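Tail protein, 43 kDa (Neisseria meningitidis MC58, PDB 3D37) is of unknown function but probably serves as a structural component of a phage-tail baseplate, related to the GpP protein of phage Mu. Local coordinates at residues G96-C101 with P125-V130; T150-L155 with G172-G177; H157-N160 with H165-L168; V216-Q221 with A271-E276; E276-T281 with A312-M317. All coordinates share one frame; numbering follows the deposited sequence.

Contact 1: G96-C101 with P125-V130; sequences GFLVDC and PQIKAV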
# COMPACT_ATOMS: atom_id res chain seq x y z
N GLY A 96 16.22 -28.18 19.13
CA GLY A 96 17.12 -27.86 18.02
C GLY A 96 18.39 -28.70 17.94
O GLY A 96 18.76 -29.10 16.87
N PHE A 97 19.06 -28.96 19.07
CA PHE A 97 20.14 -29.93 19.13
C PHE A 97 19.76 -31.34 18.63
O PHE A 97 20.45 -31.94 17.81
CB PHE A 97 20.63 -30.10 20.57
CG PHE A 97 21.35 -28.90 21.11
CD1 PHE A 97 22.61 -28.53 20.60
CD2 PHE A 97 20.80 -28.14 22.16
CE1 PHE A 97 23.29 -27.44 21.11
CE2 PHE A 97 21.46 -27.04 22.68
CZ PHE A 97 22.73 -26.69 22.16
N LEU A 98 18.65 -31.88 19.14
CA LEU A 98 18.20 -33.22 18.74
C LEU A 98 17.75 -33.28 17.28
O LEU A 98 18.01 -34.26 16.60
CB LEU A 98 17.08 -33.67 19.68
CG LEU A 98 17.40 -33.56 21.19
CD1 LEU A 98 16.71 -34.64 22.00
CD2 LEU A 98 18.89 -33.61 21.43
N VAL A 99 17.11 -32.22 16.79
CA VAL A 99 16.73 -32.09 15.38
C VAL A 99 17.91 -32.02 14.44
O VAL A 99 17.86 -32.51 13.29
CB VAL A 99 15.85 -30.80 15.12
CG1 VAL A 99 15.79 -30.49 13.65
CG2 VAL A 99 14.44 -30.95 15.73
N ASP A 100 18.97 -31.37 14.91
CA ASP A 100 20.16 -31.15 14.09
C ASP A 100 21.11 -32.35 14.15
O ASP A 100 21.67 -32.73 13.14
CB ASP A 100 20.97 -29.95 14.58
CG ASP A 100 20.30 -28.59 14.36
OD1 ASP A 100 19.26 -28.43 13.65
OD2 ASP A 100 20.85 -27.66 14.97
N CYS A 101 21.30 -32.90 15.34
CA CYS A 101 22.37 -33.88 15.64
C CYS A 101 21.94 -35.32 15.41
O CYS A 101 20.75 -35.62 15.21
CB CYS A 101 22.86 -33.72 17.09
SG CYS A 101 23.38 -31.99 17.55
N PRO A 125 23.57 -32.07 28.19
CA PRO A 125 23.31 -31.86 29.60
C PRO A 125 22.55 -30.60 29.84
O PRO A 125 21.94 -30.45 30.90
CB PRO A 125 24.72 -31.83 30.24
CG PRO A 125 25.63 -31.52 29.13
CD PRO A 125 25.01 -32.09 27.90
N GLN A 126 22.60 -29.73 28.82
CA GLN A 126 21.74 -28.57 28.70
C GLN A 126 20.23 -28.95 28.91
O GLN A 126 19.45 -28.21 29.53
CB GLN A 126 22.07 -27.79 27.37
CG GLN A 126 22.53 -28.65 26.08
CD GLN A 126 24.11 -28.79 25.72
OE1 GLN A 126 24.92 -28.99 26.53
NE2 GLN A 126 24.41 -28.76 24.48
N ILE A 127 19.84 -30.14 28.44
CA ILE A 127 18.54 -30.75 28.82
C ILE A 127 18.74 -31.41 30.20
O ILE A 127 19.30 -32.50 30.32
CB ILE A 127 18.04 -31.78 27.73
CG1 ILE A 127 17.94 -31.12 26.35
CG2 ILE A 127 16.68 -32.38 28.13
CD1 ILE A 127 17.92 -32.08 25.15
N LYS A 128 18.27 -30.74 31.25
CA LYS A 128 18.61 -31.09 32.62
C LYS A 128 17.64 -32.06 33.32
O LYS A 128 17.94 -32.51 34.42
CB LYS A 128 18.74 -29.83 33.47
CG LYS A 128 19.98 -29.00 33.23
CD LYS A 128 19.88 -27.66 33.94
CE LYS A 128 21.14 -26.81 33.72
NZ LYS A 128 20.91 -25.32 33.94
N ALA A 129 16.49 -32.36 32.70
CA ALA A 129 15.62 -33.44 33.18
C ALA A 129 14.83 -34.02 32.03
O ALA A 129 14.49 -33.31 31.07
CB ALA A 129 14.66 -32.97 34.26
N VAL A 130 14.57 -35.33 32.12
CA VAL A 130 13.67 -36.03 31.21
C VAL A 130 12.52 -36.63 32.04
O VAL A 130 12.75 -37.34 33.02
CB VAL A 130 14.40 -37.10 30.40
CG1 VAL A 130 13.52 -37.65 29.29
CG2 VAL A 130 15.70 -36.52 29.85
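Phe97 has one face of its ring overlain by the end of the Gln126 side chain, which crosses it at about a right angle. The amide atom modelled as NE2 sits 3.5 Å from Phe97 CZ, above the ring plane but displaced toward the rim. This amide is probably turned over in the model, so whether nitrogen or oxygen occupies that place is best left open. Its plane is tilted 61° from the ring, so the two flat groups do not stack. Further back along the chain, Gln126 CG adds an aliphatic touch, 3.9 Å from Phe97 CE2; a bend at chi2 turns the amide in over the phenyl group.

One residue along on each side the contact is purely aliphatic. Leu98 and Ile127 meet methyl to methyl, Leu98 CD2 lying 4.1 Å from Ile127 CD1. Ile127 carries CG1 anti to its carbonyl carbon (chi1 -56°) and then runs extended, which sends CD1 out toward the short helix 95-100.

Trp124 stacks on Phe97, while Leu98 also packs against Val151, Trp152 and Leu155 of helix 151-161. His246 of the second subunit touches both Phe97 and Gln126, placing this edge of the contact at a subunit interface. Nearby, Asp100 forms salt bridges with Arg92 and with Arg247 of that second subunit.

No hydrogen bond joins the two segments. The pairing of the helix with the loop that leads into strand 130-133 therefore rests on van der Waals contact, of methyl with methyl and of the glutamine side chain with the phenyl ring.

Contact 2: T150-L155 with G172-G177; sequences TVWQAL and GTLVVG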
# COMPACT_ATOMS: atom_id res chain seq x y z
N THR A 150 17.99 -38.45 13.18
CA THR A 150 18.32 -37.43 14.08
C THR A 150 17.89 -37.97 15.41
O THR A 150 17.07 -38.86 15.50
CB THR A 150 17.52 -36.11 13.73
OG1 THR A 150 16.10 -36.30 13.92
CG2 THR A 150 17.81 -35.64 12.29
N VAL A 151 18.43 -37.42 16.47
CA VAL A 151 17.94 -37.78 17.81
C VAL A 151 16.39 -37.60 17.90
O VAL A 151 15.68 -38.47 18.49
CB VAL A 151 18.68 -36.98 18.90
CG1 VAL A 151 18.31 -37.49 20.29
CG2 VAL A 151 20.20 -37.06 18.70
N TRP A 152 15.89 -36.48 17.34
CA TRP A 152 14.47 -36.15 17.31
C TRP A 152 13.63 -37.20 16.58
O TRP A 152 12.69 -37.70 17.15
CB TRP A 152 14.19 -34.75 16.73
CG TRP A 152 12.89 -34.31 17.23
CD1 TRP A 152 11.68 -34.35 16.56
CD2 TRP A 152 12.59 -33.94 18.56
NE1 TRP A 152 10.66 -34.00 17.40
CE2 TRP A 152 11.18 -33.71 18.63
CE3 TRP A 152 13.37 -33.70 19.70
CZ2 TRP A 152 10.55 -33.27 19.78
CZ3 TRP A 152 12.75 -33.28 20.84
CH2 TRP A 152 11.36 -33.04 20.89
N GLN A 153 13.95 -37.49 15.34
CA GLN A 153 13.31 -38.59 14.60
C GLN A 153 13.26 -39.88 15.37
O GLN A 153 12.22 -40.53 15.41
CB GLN A 153 14.05 -38.87 13.31
CG GLN A 153 13.72 -37.90 12.24
CD GLN A 153 14.62 -38.05 11.02
OE1 GLN A 153 15.80 -38.36 11.16
NE2 GLN A 153 14.07 -37.78 9.83
N ALA A 154 14.39 -40.23 16.00
CA ALA A 154 14.49 -41.45 16.74
C ALA A 154 13.60 -41.39 17.96
O ALA A 154 12.96 -42.38 18.35
CB ALA A 154 15.98 -41.72 17.17
N LEU A 155 13.58 -40.23 18.58
CA LEU A 155 12.80 -40.07 19.77
C LEU A 155 11.27 -40.14 19.44
O LEU A 155 10.47 -40.65 20.25
CB LEU A 155 13.16 -38.72 20.37
CG LEU A 155 12.93 -38.35 21.82
CD1 LEU A 155 13.50 -39.39 22.73
CD2 LEU A 155 13.66 -37.04 21.96
N GLY A 172 13.02 -26.27 29.70
CA GLY A 172 14.08 -27.05 29.07
C GLY A 172 14.05 -28.56 29.35
O GLY A 172 14.93 -29.28 28.88
N THR A 173 13.04 -29.04 30.09
CA THR A 173 12.83 -30.50 30.33
C THR A 173 12.28 -31.15 29.07
O THR A 173 11.35 -30.62 28.45
CB THR A 173 11.81 -30.73 31.48
OG1 THR A 173 12.23 -30.02 32.64
CG2 THR A 173 11.62 -32.17 31.83
N LEU A 174 12.87 -32.28 28.68
CA LEU A 174 12.35 -33.09 27.62
C LEU A 174 11.21 -33.98 28.21
O LEU A 174 11.38 -34.62 29.27
CB LEU A 174 13.48 -33.92 27.03
CG LEU A 174 13.13 -34.93 25.94
CD1 LEU A 174 12.52 -34.27 24.68
CD2 LEU A 174 14.40 -35.75 25.61
N VAL A 175 10.05 -33.99 27.55
CA VAL A 175 8.92 -34.80 27.98
C VAL A 175 8.71 -35.81 26.88
O VAL A 175 8.91 -35.48 25.73
CB VAL A 175 7.69 -33.98 28.23
CG1 VAL A 175 6.45 -34.87 28.41
CG2 VAL A 175 7.87 -33.10 29.44
N VAL A 176 8.46 -37.08 27.25
CA VAL A 176 7.80 -38.05 26.33
C VAL A 176 6.49 -38.32 27.01
O VAL A 176 6.43 -38.52 28.24
CB VAL A 176 8.58 -39.33 25.99
CG1 VAL A 176 7.69 -40.30 25.23
CG2 VAL A 176 9.77 -39.02 25.09
N GLY A 177 5.42 -38.20 26.24
CA GLY A 177 4.10 -38.18 26.84
C GLY A 177 2.96 -37.93 25.88
O GLY A 177 3.06 -38.16 24.69
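Leu174 leaves strand 174-177 with its CB directed at helix 151-161, and its CG, anti to the backbone N (chi1 176°), carries the branch on toward the helix. CB and CG themselves stop short of the helical side chains; the two methyls do the touching. CD1 faces two neighbours at once, 4.0 Å from each of Trp152 CZ3 and Leu155 CD2. It meets the six-membered end of the indole obliquely, and the two side chains slide past each other in opposite senses. CD2 comes 3.9 Å from Leu155 CD2, so the leucines meet tip to tip. Leu155's other methyl, CD1, extends the apolar strip along the strand to Val176 CG2, a looser 4.4 Å.

The element that supplies Trp152 and Leu155 starts with a capping box. Thr150 is the N-cap: its OG1 accepts from Gln153 N at 2.8 Å over a nearly straight bond (167°). In return Gln153 OE1 takes the N-H of Thr150 at 3.0 Å, in the carbonyl plane and on a lone pair. The two reciprocal bonds close the N-terminal end of the helix.

From this start the short helical and strand axes run roughly alike, 26° apart and 11.9 Å at their closest, a separation bridged by the leucines. Helix 151-161 lies on one side of the sheet formed by strands 130-133, 174-177 and 165-168. Helix 113-121 adds Leu120 to Leu155, Ala121 to Leu174 and Ala117 to Val176, while Pro166 and Leu168 of the neighbouring strand pack on Trp152.

Contact 3: H157-N160 with H165-L168; sequences HIAN and HPWL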
# COMPACT_ATOMS: atom_id res chain seq x y z
N HIS A 157 9.83 -41.72 16.78
CA HIS A 157 9.64 -43.18 16.51
C HIS A 157 9.39 -43.97 17.80
O HIS A 157 8.33 -44.55 18.02
CB HIS A 157 10.90 -43.66 15.80
CG HIS A 157 10.68 -44.76 14.80
ND1 HIS A 157 10.44 -44.51 13.46
CD2 HIS A 157 10.68 -46.11 14.94
CE1 HIS A 157 10.30 -45.67 12.83
NE2 HIS A 157 10.45 -46.65 13.70
N ILE A 158 10.35 -43.94 18.69
CA ILE A 158 10.25 -44.61 19.95
C ILE A 158 8.98 -44.22 20.72
O ILE A 158 8.20 -45.08 21.20
CB ILE A 158 11.51 -44.27 20.81
CG1 ILE A 158 12.76 -44.95 20.22
CG2 ILE A 158 11.31 -44.71 22.21
CD1 ILE A 158 14.07 -44.24 20.59
N ALA A 159 8.80 -42.92 20.87
CA ALA A 159 7.67 -42.35 21.61
C ALA A 159 6.35 -42.81 20.98
O ALA A 159 5.44 -43.24 21.70
CB ALA A 159 7.77 -40.74 21.61
N ASN A 160 6.29 -42.75 19.66
CA ASN A 160 5.07 -42.94 18.92
C ASN A 160 4.68 -44.42 18.94
O ASN A 160 3.47 -44.75 19.03
CB ASN A 160 5.18 -42.38 17.48
CG ASN A 160 5.03 -40.82 17.41
OD1 ASN A 160 4.73 -40.14 18.41
ND2 ASN A 160 5.28 -40.27 16.23
N HIS A 165 4.53 -38.96 22.44
CA HIS A 165 5.23 -38.02 21.59
C HIS A 165 6.21 -37.21 22.44
O HIS A 165 5.91 -36.92 23.59
CB HIS A 165 4.18 -37.07 20.91
CG HIS A 165 4.72 -36.32 19.75
ND1 HIS A 165 4.80 -36.86 18.48
CD2 HIS A 165 5.23 -35.07 19.65
CE1 HIS A 165 5.36 -35.99 17.66
NE2 HIS A 165 5.62 -34.89 18.34
N PRO A 166 7.36 -36.80 21.86
CA PRO A 166 8.28 -35.94 22.59
C PRO A 166 8.01 -34.44 22.45
O PRO A 166 7.62 -34.00 21.37
CB PRO A 166 9.62 -36.25 21.93
CG PRO A 166 9.28 -36.51 20.53
CD PRO A 166 7.88 -37.12 20.53
N TRP A 167 8.26 -33.68 23.51
CA TRP A 167 8.41 -32.23 23.38
C TRP A 167 9.26 -31.69 24.47
O TRP A 167 9.42 -32.34 25.49
CB TRP A 167 7.05 -31.51 23.40
CG TRP A 167 6.26 -31.66 24.68
CD1 TRP A 167 6.27 -30.82 25.73
CD2 TRP A 167 5.32 -32.70 25.01
NE1 TRP A 167 5.42 -31.27 26.71
CE2 TRP A 167 4.81 -32.41 26.27
CE3 TRP A 167 4.87 -33.84 24.34
CZ2 TRP A 167 3.85 -33.19 26.87
CZ3 TRP A 167 3.94 -34.59 24.90
CH2 TRP A 167 3.43 -34.30 26.16
N LEU A 168 9.76 -30.47 24.26
CA LEU A 168 10.35 -29.65 25.31
C LEU A 168 9.34 -28.77 26.01
O LEU A 168 8.51 -28.12 25.39
CB LEU A 168 11.49 -28.76 24.77
CG LEU A 168 12.83 -29.41 24.50
CD1 LEU A 168 13.53 -29.82 25.82
CD2 LEU A 168 12.60 -30.59 23.60
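Ala159 and His165 bring their backbones close, with CA atoms 5.0 Å apart, and the tightly packed apolar part of the contact lies right there. The lone methyl of Ala159 points at the strand and presses on the backbone of His165 and on the ring of Pro166: CB is 3.7 Å from His165 CA and 3.8 Å from Pro166 CD. The last turn of helix 151-161 thus lies close to the start of the strand, with this methyl between them. Pro166 CD has a second neighbour within its own strand, lying above one face of the His165 ring toward the rim.

Helix 151-161 is joined by a short turn to strand 165-168, an outer strand of the three-stranded mixed sheet, which pairs antiparallel with 174-177 through backbone bonds such as His165 with Gly177.

The more solvent-facing and less certain side belongs to Asn160. Its side chain runs alongside that of His165, both pointing the same way, their planes 27° apart. CG sits anti to the carbonyl carbon (chi1 -78°), bringing the amide to the ring's edge. There the atom modelled as Asn160 OD1 is 3.3 Å from His165 ND1, near the ring plane; the amide is probably flipped in the model, so the atom's identity and any hydrogen bond stay open.

Contact 4: V216-Q221 with A271-E276; sequences VTFLAQ and ADWRLE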
# COMPACT_ATOMS: atom_id res chain seq x y z
N VAL A 216 -8.75 -48.21 4.25
CA VAL A 216 -7.30 -48.18 4.38
C VAL A 216 -6.88 -49.56 4.81
O VAL A 216 -7.32 -50.06 5.83
CB VAL A 216 -6.79 -47.10 5.35
CG1 VAL A 216 -5.24 -47.17 5.48
CG2 VAL A 216 -7.26 -45.72 4.87
N THR A 217 -6.03 -50.17 4.01
CA THR A 217 -5.56 -51.48 4.32
C THR A 217 -4.16 -51.33 4.91
O THR A 217 -3.26 -50.77 4.29
CB THR A 217 -5.68 -52.40 3.07
OG1 THR A 217 -4.98 -51.83 1.96
CG2 THR A 217 -7.15 -52.55 2.68
N PHE A 218 -4.01 -51.80 6.15
CA PHE A 218 -2.75 -51.75 6.88
C PHE A 218 -2.10 -53.14 6.83
O PHE A 218 -2.78 -54.16 7.08
CB PHE A 218 -2.98 -51.32 8.34
CG PHE A 218 -3.47 -49.88 8.49
CD1 PHE A 218 -2.58 -48.83 8.55
CD2 PHE A 218 -4.84 -49.60 8.57
CE1 PHE A 218 -3.03 -47.49 8.71
CE2 PHE A 218 -5.30 -48.29 8.72
CZ PHE A 218 -4.40 -47.24 8.78
N LEU A 219 -0.80 -53.16 6.50
CA LEU A 219 -0.06 -54.42 6.32
C LEU A 219 1.15 -54.45 7.22
O LEU A 219 1.80 -53.41 7.46
CB LEU A 219 0.43 -54.60 4.87
CG LEU A 219 -0.56 -54.49 3.70
CD1 LEU A 219 0.25 -54.75 2.32
CD2 LEU A 219 -1.72 -55.49 3.91
N ALA A 220 1.46 -55.63 7.74
CA ALA A 220 2.72 -55.83 8.45
C ALA A 220 3.16 -57.29 8.35
O ALA A 220 2.35 -58.19 8.04
CB ALA A 220 2.62 -55.36 9.93
N GLN A 221 4.45 -57.50 8.55
CA GLN A 221 5.02 -58.83 8.49
C GLN A 221 5.39 -59.23 9.93
O GLN A 221 6.04 -58.45 10.65
CB GLN A 221 6.23 -58.83 7.56
N ALA A 271 -5.73 -41.47 13.59
CA ALA A 271 -6.00 -40.33 14.48
C ALA A 271 -5.19 -39.12 14.04
O ALA A 271 -5.66 -37.98 14.07
CB ALA A 271 -5.73 -40.69 15.94
N ASP A 272 -3.97 -39.39 13.58
CA ASP A 272 -3.14 -38.33 13.05
C ASP A 272 -3.79 -37.70 11.83
O ASP A 272 -3.83 -36.49 11.69
CB ASP A 272 -1.75 -38.85 12.70
CG ASP A 272 -0.89 -39.13 13.94
OD1 ASP A 272 -1.26 -38.71 15.08
OD2 ASP A 272 0.17 -39.79 13.77
N TRP A 273 -4.31 -38.53 10.93
CA TRP A 273 -4.99 -38.03 9.75
C TRP A 273 -6.25 -37.22 10.13
O TRP A 273 -6.55 -36.17 9.54
CB TRP A 273 -5.36 -39.17 8.82
CG TRP A 273 -4.21 -39.72 8.08
CD1 TRP A 273 -3.05 -39.06 7.78
CD2 TRP A 273 -4.09 -41.03 7.50
NE1 TRP A 273 -2.21 -39.88 7.06
CE2 TRP A 273 -2.82 -41.10 6.88
CE3 TRP A 273 -4.93 -42.15 7.47
CZ2 TRP A 273 -2.37 -42.24 6.21
CZ3 TRP A 273 -4.48 -43.30 6.80
CH2 TRP A 273 -3.20 -43.33 6.19
N ARG A 274 -6.97 -37.73 11.13
CA ARG A 274 -8.21 -37.08 11.55
C ARG A 274 -7.91 -35.68 12.11
O ARG A 274 -8.63 -34.77 11.90
CB ARG A 274 -8.90 -37.98 12.58
CG ARG A 274 -10.06 -37.33 13.31
CD ARG A 274 -10.75 -38.35 14.26
NE ARG A 274 -12.03 -37.80 14.69
CZ ARG A 274 -13.00 -38.49 15.32
NH1 ARG A 274 -12.86 -39.77 15.62
NH2 ARG A 274 -14.12 -37.86 15.65
N LEU A 275 -6.84 -35.55 12.86
CA LEU A 275 -6.41 -34.25 13.38
C LEU A 275 -6.04 -33.27 12.28
O LEU A 275 -6.36 -32.06 12.38
CB LEU A 275 -5.23 -34.41 14.33
CG LEU A 275 -5.63 -34.95 15.68
CD1 LEU A 275 -4.38 -35.61 16.42
CD2 LEU A 275 -6.32 -33.85 16.51
N GLU A 276 -5.36 -33.78 11.25
CA GLU A 276 -4.98 -32.93 10.10
C GLU A 276 -6.16 -32.34 9.37
O GLU A 276 -6.01 -31.33 8.70
CB GLU A 276 -4.17 -33.74 9.08
CG GLU A 276 -2.73 -33.93 9.41
CD GLU A 276 -2.11 -35.02 8.54
OE1 GLU A 276 -2.61 -35.20 7.40
OE2 GLU A 276 -1.16 -35.70 8.98
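Val216 and Trp273 come from opposite directions, and the apolar contacts between the segments centre on Trp273 CZ3. Both methyls of the valine, CG1 and CG2, are 4.2 Å from Trp273 CZ3, so the far corner of the six-membered ring rests at the fork of the branch. Phe218 adds a lighter touch, its CZ 4.4 Å from Trp273 CZ3, with the two aromatic groups meeting obliquely. With CG anti to the carbonyl carbon (chi1 -75°), the indole projects from the helix toward the strand.

A second apolar contact lies within the strand. Two residues apart, Val216 CG1 lies over one face of the Phe218 ring, 3.3 Å above its plane and near the rim. The valine thereby touches both aromatic side chains.

These residues belong to a small helix-on-sheet unit: strand 215-220 is the middle of a three-stranded mixed sheet, flanked by 234-239 and 249-252, and helix 259-276 packs across it. Earlier in the helix Leu262, Ala266 and Leu270 cover Phe218, while Phe213 meets Trp273 edge-to-face.

No hydrogen bond joins the two segments; the helix has its own, and the strand bonds to its neighbours 234-239 and 249-252. In the helix, Leu275 N donates to Ala271 O at 3.0 Å and Glu276 N to Asp272 O at 3.1 Å.

Charged contacts lie around the helix end. Asp272 pairs with Lys268 one turn back, Arg274 forms a salt bridge with Glu337 of strand 330-337, and Glu276 OE1 takes a hydrogen bond from Asn211.

Contact 5: E276-T281 with A312-M317; sequences EGFTLT and AVFFLM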
# COMPACT_ATOMS: atom_id res chain seq x y z
N GLU A 276 -5.36 -33.78 11.25
CA GLU A 276 -4.98 -32.93 10.10
C GLU A 276 -6.16 -32.34 9.37
O GLU A 276 -6.01 -31.33 8.70
CB GLU A 276 -4.17 -33.74 9.08
CG GLU A 276 -2.73 -33.93 9.41
CD GLU A 276 -2.11 -35.02 8.54
OE1 GLU A 276 -2.61 -35.20 7.40
OE2 GLU A 276 -1.16 -35.70 8.98
N GLY A 277 -7.32 -32.98 9.48
CA GLY A 277 -8.49 -32.58 8.77
C GLY A 277 -9.23 -31.39 9.32
O GLY A 277 -10.08 -30.83 8.62
N PHE A 278 -8.93 -30.97 10.56
CA PHE A 278 -9.69 -29.85 11.16
C PHE A 278 -8.77 -29.02 12.05
O PHE A 278 -8.04 -29.58 12.88
CB PHE A 278 -10.91 -30.37 11.97
CG PHE A 278 -11.62 -29.30 12.75
CD1 PHE A 278 -12.66 -28.60 12.20
CD2 PHE A 278 -11.23 -29.01 14.04
CE1 PHE A 278 -13.30 -27.64 12.88
CE2 PHE A 278 -11.87 -28.04 14.75
CZ PHE A 278 -12.90 -27.35 14.17
N THR A 279 -8.79 -27.71 11.85
CA THR A 279 -8.08 -26.77 12.74
C THR A 279 -8.97 -25.57 13.01
O THR A 279 -9.56 -25.01 12.10
CB THR A 279 -6.74 -26.24 12.11
OG1 THR A 279 -6.03 -27.35 11.54
CG2 THR A 279 -5.86 -25.53 13.19
N LEU A 280 -9.08 -25.21 14.29
CA LEU A 280 -9.70 -23.98 14.76
C LEU A 280 -8.60 -23.09 15.29
O LEU A 280 -7.92 -23.47 16.24
CB LEU A 280 -10.69 -24.31 15.87
CG LEU A 280 -11.33 -23.15 16.64
CD1 LEU A 280 -12.19 -22.27 15.78
CD2 LEU A 280 -12.13 -23.76 17.87
N THR A 281 -8.35 -21.97 14.62
CA THR A 281 -7.34 -20.98 15.04
C THR A 281 -8.02 -19.74 15.61
O THR A 281 -8.75 -19.01 14.92
CB THR A 281 -6.38 -20.60 13.86
OG1 THR A 281 -5.89 -21.81 13.26
CG2 THR A 281 -5.21 -19.84 14.33
N ALA A 312 -18.17 -26.23 22.47
CA ALA A 312 -17.39 -27.46 22.66
C ALA A 312 -16.04 -27.15 23.25
O ALA A 312 -15.62 -25.98 23.32
CB ALA A 312 -17.23 -28.17 21.31
N VAL A 313 -15.37 -28.20 23.69
CA VAL A 313 -14.04 -28.11 24.23
C VAL A 313 -13.08 -28.60 23.12
O VAL A 313 -13.36 -29.59 22.39
CB VAL A 313 -13.84 -28.96 25.52
CG1 VAL A 313 -12.38 -28.93 26.01
CG2 VAL A 313 -14.80 -28.51 26.61
N PHE A 314 -11.98 -27.87 23.01
CA PHE A 314 -10.91 -28.13 22.08
C PHE A 314 -9.58 -28.21 22.84
O PHE A 314 -9.42 -27.64 23.94
CB PHE A 314 -10.85 -27.06 20.98
CG PHE A 314 -12.11 -26.95 20.17
CD1 PHE A 314 -12.29 -27.74 19.05
CD2 PHE A 314 -13.12 -26.09 20.56
CE1 PHE A 314 -13.48 -27.67 18.31
CE2 PHE A 314 -14.32 -26.02 19.84
CZ PHE A 314 -14.49 -26.80 18.69
N PHE A 315 -8.66 -28.93 22.21
CA PHE A 315 -7.32 -29.20 22.71
C PHE A 315 -6.29 -28.29 22.01
O PHE A 315 -6.24 -28.19 20.77
CB PHE A 315 -6.96 -30.64 22.46
CG PHE A 315 -5.61 -31.00 22.97
CD1 PHE A 315 -5.37 -31.02 24.34
CD2 PHE A 315 -4.56 -31.30 22.09
CE1 PHE A 315 -4.10 -31.34 24.84
CE2 PHE A 315 -3.28 -31.62 22.58
CZ PHE A 315 -3.04 -31.65 23.96
N LEU A 316 -5.53 -27.59 22.82
CA LEU A 316 -4.56 -26.63 22.32
C LEU A 316 -3.24 -27.30 21.93
O LEU A 316 -2.50 -27.76 22.76
CB LEU A 316 -4.35 -25.48 23.32
CG LEU A 316 -3.44 -24.33 22.91
CD1 LEU A 316 -4.09 -23.54 21.74
CD2 LEU A 316 -3.16 -23.40 24.15
N MET A 317 -2.97 -27.30 20.65
CA MET A 317 -1.86 -28.11 20.09
C MET A 317 -0.68 -27.22 19.79
O MET A 317 0.44 -27.66 19.72
CB MET A 317 -2.39 -28.81 18.80
CG MET A 317 -1.50 -29.79 18.16
SD MET A 317 -1.35 -31.45 18.96
CE MET A 317 -3.05 -31.95 18.52
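Leu280 sets one methyl squarely on the face of Phe314. Its CD2 stands 3.7 Å from the centroid of the Phe314 ring and 12° off the ring normal, a CH-pi contact centred over the ring. On the same aromatic group, Phe278 arrives obliquely: Phe278 CE2 is 3.9 Å from Phe314 CE1, and the two side chains cross at about a right angle. Phe314 thus serves two residues of strand 278-285, alternate ones that point the same way.

The torsions differ across the contact. Leu280 has CG anti to the backbone N, whereas Phe314 has CG anti to its carbonyl carbon; this chi1 of -60° places the ring beside Leu280, and chi2 of -88° turns its face to the methyl.

Beyond this first layer, Trp207 meets Phe278 edge-to-face, Met203 and Ile205 of strand 202-208 pack on Leu280, and Val303 lies on Phe314. Strand 330-337 pairs antiparallel with both 278-285 and 310-324, linking the two strands that meet here through their side chains alone.

Apolar residues facing one another from strands separated by a common neighbour are consistent with the interior of a curled beta-barrel, as expected of the phage-barrel family to which this C-terminal domain belongs.

Contacts 1, 2 and 3 form one cluster. Contact 3 is nested in the chain loop closed by contact 2, the two share helix 151-161, and their centres are 5 Å apart; Val175 N to Trp167 O, at 2.7 Å, is a probable hydrogen bond between them. Contact 1 lies 8 Å from contact 2, centre to centre, and probably joins it through Ala129 O and Leu174 N, 3.1 Å apart. Contacts 4 and 5 share Glu276, where helix 259-276 gives way to strand 278-285, yet their centres are 20 Å apart. Contacts 1 and 5 lie on opposite sides of the chain's centre, about 15 Å between nearest atoms.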